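Local structure of adhesin (6VS7) at residues 41-46 / 97-102; 36-41 / 62-67. The protein probably binds sialylated host glycans through its Siglec-like modules, as related streptococcal serine-rich repeat adhesins do. One frame throughout, in Å; residues are numbered along the deposited sequence.

Contact 1 of 2, residues 41-46 / 97-102; sequences RNIEGA and TKYVRA
Arg41 and Tyr99 face each other as an antiparallel hydrogen-bonded pair, the last rung with strand 95-104 before edge strand 35-41 of the mixed sheet of the Siglec-like domain runs out into the loop toward strand 58-61. Arg41 N bonds to Tyr99 O and Tyr99 N to Arg41 O, both at 2.9 Å. Two residues beyond Arg41, where direct pairing has ended, a water bridges Ile43 N and Thr97 O. Asn42 and Lys98 run alongside each other, and Lys98 NZ reaches Asn42 OD1 at 2.8 Å from well above the amide plane (41° out of it). Asp53 ties both ends down, its carbonyl taking Lys98 NZ and its carboxylate Asn42 ND2. Ile43 lies over the Tyr99 ring; with CG1 anti to the backbone N (chi1 178°), CD1 sits 4.1 Å from the ring centroid, a CH-pi contact close to the ring normal, while CB meets Tyr99 CE1 at 3.6 Å. The Arg41 chain, bent at chi2 and chi3, carries NH2 to Ala46 O, a bond modelled unusually short and of doubtful exact length, drawing the 41-46 loop back on itself. That NH2 is also 3.8 Å from NH1 of Arg101, the guanidinium planes 59° apart; a water to one side accepts a weak hydrogen bond from each. Arg101 is held by Asp47 at NH2 and by the carbonyl of Thr110 at NE. The Asp47 carboxylate probably helps balance the positive charge that the two guanidiniums bring together.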
# COMPACT_ATOMS: atom_id res chain seq x y z
N ARG A 41 50.62 6.38 -16.48
CA ARG A 41 50.99 6.20 -17.84
C ARG A 41 50.93 4.81 -18.39
O ARG A 41 50.82 3.88 -17.68
CB ARG A 41 52.42 6.67 -18.03
CG ARG A 41 53.40 6.17 -17.01
CD ARG A 41 54.51 5.39 -17.63
NE ARG A 41 55.77 6.00 -17.78
CZ ARG A 41 56.71 5.71 -18.67
NH1 ARG A 41 56.60 4.82 -19.60
NH2 ARG A 41 57.79 6.37 -18.58
N ASN A 42 51.04 4.72 -19.69
CA ASN A 42 51.14 3.49 -20.43
C ASN A 42 52.53 2.90 -20.19
O ASN A 42 53.42 3.58 -19.99
CB ASN A 42 51.01 3.75 -21.90
CG ASN A 42 49.62 3.95 -22.34
OD1 ASN A 42 48.76 4.15 -21.56
ND2 ASN A 42 49.40 3.87 -23.59
N ILE A 43 52.72 1.64 -20.31
CA ILE A 43 54.04 1.07 -20.04
C ILE A 43 55.06 1.53 -21.08
O ILE A 43 56.19 1.89 -20.74
CB ILE A 43 53.98 -0.46 -19.95
CG1 ILE A 43 55.38 -1.04 -19.70
CG2 ILE A 43 53.34 -1.05 -21.19
CD1 ILE A 43 55.94 -0.71 -18.32
N GLU A 44 54.70 1.51 -22.34
CA GLU A 44 55.63 1.87 -23.40
C GLU A 44 56.10 3.31 -23.38
O GLU A 44 55.37 4.17 -23.03
CB GLU A 44 55.06 1.55 -24.78
CG GLU A 44 56.02 1.90 -25.94
CD GLU A 44 56.99 0.78 -26.47
OE1 GLU A 44 56.87 -0.41 -26.10
OE2 GLU A 44 57.89 1.13 -27.28
N GLY A 45 57.32 3.53 -23.80
CA GLY A 45 57.88 4.87 -23.80
C GLY A 45 59.07 4.98 -22.87
O GLY A 45 59.32 4.13 -22.02
N ALA A 46 59.80 6.07 -23.05
CA ALA A 46 61.01 6.29 -22.26
C ALA A 46 60.65 6.47 -20.79
O ALA A 46 59.49 6.65 -20.41
CB ALA A 46 61.78 7.50 -22.78
N THR A 97 45.99 -2.06 -18.46
CA THR A 97 46.92 -2.03 -17.34
C THR A 97 47.73 -0.73 -17.43
O THR A 97 48.45 -0.52 -18.41
CB THR A 97 47.83 -3.25 -17.32
OG1 THR A 97 47.04 -4.45 -17.30
CG2 THR A 97 48.72 -3.22 -16.09
N LYS A 98 47.58 0.14 -16.42
CA LYS A 98 48.23 1.46 -16.39
C LYS A 98 49.14 1.57 -15.18
O LYS A 98 48.83 1.07 -14.10
CB LYS A 98 47.19 2.60 -16.36
CG LYS A 98 46.16 2.52 -17.49
CD LYS A 98 46.83 2.58 -18.86
CE LYS A 98 45.81 2.79 -19.97
NZ LYS A 98 46.40 2.72 -21.34
N TYR A 99 50.28 2.24 -15.36
CA TYR A 99 51.34 2.24 -14.36
C TYR A 99 51.35 3.56 -13.61
O TYR A 99 51.15 4.62 -14.20
CB TYR A 99 52.69 1.95 -15.02
CG TYR A 99 52.70 0.51 -15.50
CD1 TYR A 99 52.02 0.14 -16.67
CD2 TYR A 99 53.29 -0.49 -14.74
CE1 TYR A 99 51.98 -1.17 -17.09
CE2 TYR A 99 53.26 -1.81 -15.14
CZ TYR A 99 52.61 -2.14 -16.31
OH TYR A 99 52.58 -3.45 -16.68
N VAL A 100 51.54 3.47 -12.30
CA VAL A 100 51.46 4.64 -11.43
C VAL A 100 52.83 4.84 -10.80
O VAL A 100 53.42 3.89 -10.27
CB VAL A 100 50.36 4.49 -10.36
CG1 VAL A 100 50.36 5.68 -9.41
CG2 VAL A 100 48.97 4.40 -11.02
N ARG A 101 53.35 6.05 -10.91
CA ARG A 101 54.66 6.39 -10.38
C ARG A 101 54.55 7.60 -9.48
O ARG A 101 53.70 8.47 -9.68
CB ARG A 101 55.66 6.67 -11.50
CG ARG A 101 55.85 5.50 -12.46
CD ARG A 101 56.85 5.87 -13.53
NE ARG A 101 58.21 5.72 -13.05
CZ ARG A 101 59.29 5.84 -13.82
NH1 ARG A 101 59.17 6.15 -15.10
NH2 ARG A 101 60.49 5.66 -13.30
N ALA A 102 55.47 7.70 -8.52
CA ALA A 102 55.54 8.87 -7.66
C ALA A 102 57.00 9.22 -7.41
O ALA A 102 57.87 8.35 -7.39
CB ALA A 102 54.82 8.64 -6.32
O HOH W 1 57.27 8.53 -16.08
O HOH W 2 50.25 0.20 -20.16

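Contact 2 of 2, residues 36-41 / 62-67; sequences NRVIVR and DNLSVP
Leu64 CD2 comes down on the backbone at the start of strand 35-41, 3.3 Å from Asn36 O and 3.7 Å from Arg37 CA. The same methyl reaches Val38 CG2 at 4.3 Å, a looser apolar touch. Beside it Ser65 meets Asn36: Ser65 CB lies 3.1 Å from Asn36 OD1, and the two CA atoms are only 3.9 Å apart. No hydrogen bond joins the two segments, so the join rests on van der Waals contact, chiefly a Leu64 methyl and the Ser65 methylene against the two oxygens of Asn36. With CG beside the backbone N (chi1 -73°), Asn36 sets its OD1 against Ser65 CB, and the same oxygen accepts a hydrogen bond from Arg34 NE. The strand is irregular just here: Asn36 and Arg37 both face Glu103 of strand 95-104, a classic beta bulge, on the edge strand of a mixed four-stranded sheet in the Siglec-like domain. Segment 62-67 belongs to the loop that leaves strand 58-61, at the border of the other, antiparallel sheet, and so the contact spans from one sheet's edge to a loop of the other. Further out, Leu76 of strand 76-83 touches both Leu64 and Val38, completing a small apolar cluster. The loop is also fastened by its main chain, through a backbone hydrogen bond of Ser65 with Val35.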
# COMPACT_ATOMS: atom_id res chain seq x y z
N ASN A 36 56.22 15.22 -4.83
CA ASN A 36 56.14 16.21 -5.87
C ASN A 36 55.43 15.86 -7.16
O ASN A 36 54.98 16.72 -7.85
CB ASN A 36 57.53 16.69 -6.24
CG ASN A 36 58.16 17.59 -5.19
OD1 ASN A 36 57.68 17.74 -4.11
ND2 ASN A 36 59.24 18.19 -5.54
N ARG A 37 55.47 14.61 -7.55
CA ARG A 37 54.84 14.19 -8.80
C ARG A 37 54.15 12.86 -8.58
O ARG A 37 54.60 12.04 -7.78
CB ARG A 37 55.86 14.06 -9.94
CG ARG A 37 56.66 15.32 -10.21
CD ARG A 37 57.72 15.05 -11.25
NE ARG A 37 57.17 14.97 -12.60
CZ ARG A 37 57.62 14.14 -13.54
NH1 ARG A 37 57.06 14.13 -14.74
NH2 ARG A 37 58.61 13.30 -13.25
N VAL A 38 53.09 12.62 -9.34
CA VAL A 38 52.34 11.40 -9.29
C VAL A 38 51.92 11.23 -10.74
O VAL A 38 51.26 12.03 -11.28
CB VAL A 38 51.12 11.36 -8.38
CG1 VAL A 38 50.40 10.05 -8.57
CG2 VAL A 38 51.49 11.50 -6.93
N ILE A 39 52.31 10.15 -11.36
CA ILE A 39 52.05 9.95 -12.75
C ILE A 39 51.31 8.66 -13.10
O ILE A 39 51.51 7.67 -12.45
CB ILE A 39 53.42 9.94 -13.40
CG1 ILE A 39 54.02 11.33 -13.39
CG2 ILE A 39 53.45 9.45 -14.80
CD1 ILE A 39 55.52 11.32 -13.39
N VAL A 40 50.41 8.71 -14.06
CA VAL A 40 49.72 7.55 -14.59
C VAL A 40 50.02 7.46 -16.06
O VAL A 40 49.74 8.35 -16.78
CB VAL A 40 48.21 7.64 -14.38
CG1 VAL A 40 47.54 6.34 -14.74
CG2 VAL A 40 47.91 8.05 -12.97
N ARG A 41 50.62 6.38 -16.48
CA ARG A 41 50.99 6.20 -17.84
C ARG A 41 50.93 4.81 -18.39
O ARG A 41 50.82 3.88 -17.68
CB ARG A 41 52.42 6.67 -18.03
CG ARG A 41 53.40 6.17 -17.01
CD ARG A 41 54.51 5.39 -17.63
NE ARG A 41 55.77 6.00 -17.78
CZ ARG A 41 56.71 5.71 -18.67
NH1 ARG A 41 56.60 4.82 -19.60
NH2 ARG A 41 57.79 6.37 -18.58
N ASP A 62 45.36 17.10 -6.41
CA ASP A 62 45.13 18.49 -6.04
C ASP A 62 46.32 19.12 -5.32
O ASP A 62 46.56 20.32 -5.46
CB ASP A 62 43.88 18.61 -5.17
CG ASP A 62 42.60 18.64 -5.97
OD1 ASP A 62 42.66 18.46 -7.22
OD2 ASP A 62 41.52 18.84 -5.37
N ASN A 63 47.08 18.34 -4.57
CA ASN A 63 47.98 18.97 -3.62
C ASN A 63 49.44 18.64 -3.83
O ASN A 63 50.19 18.48 -2.87
CB ASN A 63 47.56 18.60 -2.21
CG ASN A 63 47.17 19.79 -1.43
OD1 ASN A 63 48.03 20.46 -0.86
ND2 ASN A 63 45.88 20.11 -1.45
N LEU A 64 49.87 18.59 -5.07
CA LEU A 64 51.24 18.27 -5.42
C LEU A 64 52.30 19.21 -4.93
O LEU A 64 52.15 20.39 -4.91
CB LEU A 64 51.41 18.15 -6.91
CG LEU A 64 51.03 16.87 -7.58
CD1 LEU A 64 51.12 16.97 -9.07
CD2 LEU A 64 51.89 15.73 -7.12
N SER A 65 53.43 18.62 -4.62
CA SER A 65 54.60 19.29 -4.14
C SER A 65 54.41 20.44 -3.15
O SER A 65 54.74 21.53 -3.42
CB SER A 65 55.55 19.65 -5.25
OG SER A 65 55.07 20.68 -5.97
N VAL A 66 53.83 20.12 -2.02
CA VAL A 66 53.68 21.00 -0.92
C VAL A 66 54.14 20.21 0.31
O VAL A 66 54.01 19.02 0.36
CB VAL A 66 52.26 21.58 -0.73
CG1 VAL A 66 51.72 22.23 -1.98
CG2 VAL A 66 51.35 20.56 -0.16
N PRO A 67 54.74 20.90 1.27
CA PRO A 67 55.23 20.19 2.46
C PRO A 67 54.09 19.61 3.29
O PRO A 67 53.02 20.21 3.44
CB PRO A 67 55.98 21.27 3.24
CG PRO A 67 56.34 22.30 2.20
CD PRO A 67 55.18 22.30 1.26

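After the first three strands the chain enters strand 35-41, whose two ends make the two contacts. Contact 2 is made near the strand's beginning and closes the loop to 62-67, a span that takes in strand 58-61; contact 1 is made at its far end and closes the longer excursion from 41-46 to 97-102, which also includes strand 76-83. Because the segments alternate along the chain, the two closures cross. Between them the strands 35-41 and 95-104 stay paired: Arg101 O lies 2.8 Å from Ile39 N, a probable hydrogen bond. Together they fasten this edge strand to its sheet neighbour at one end and to a loop of the antiparallel sheet at the other.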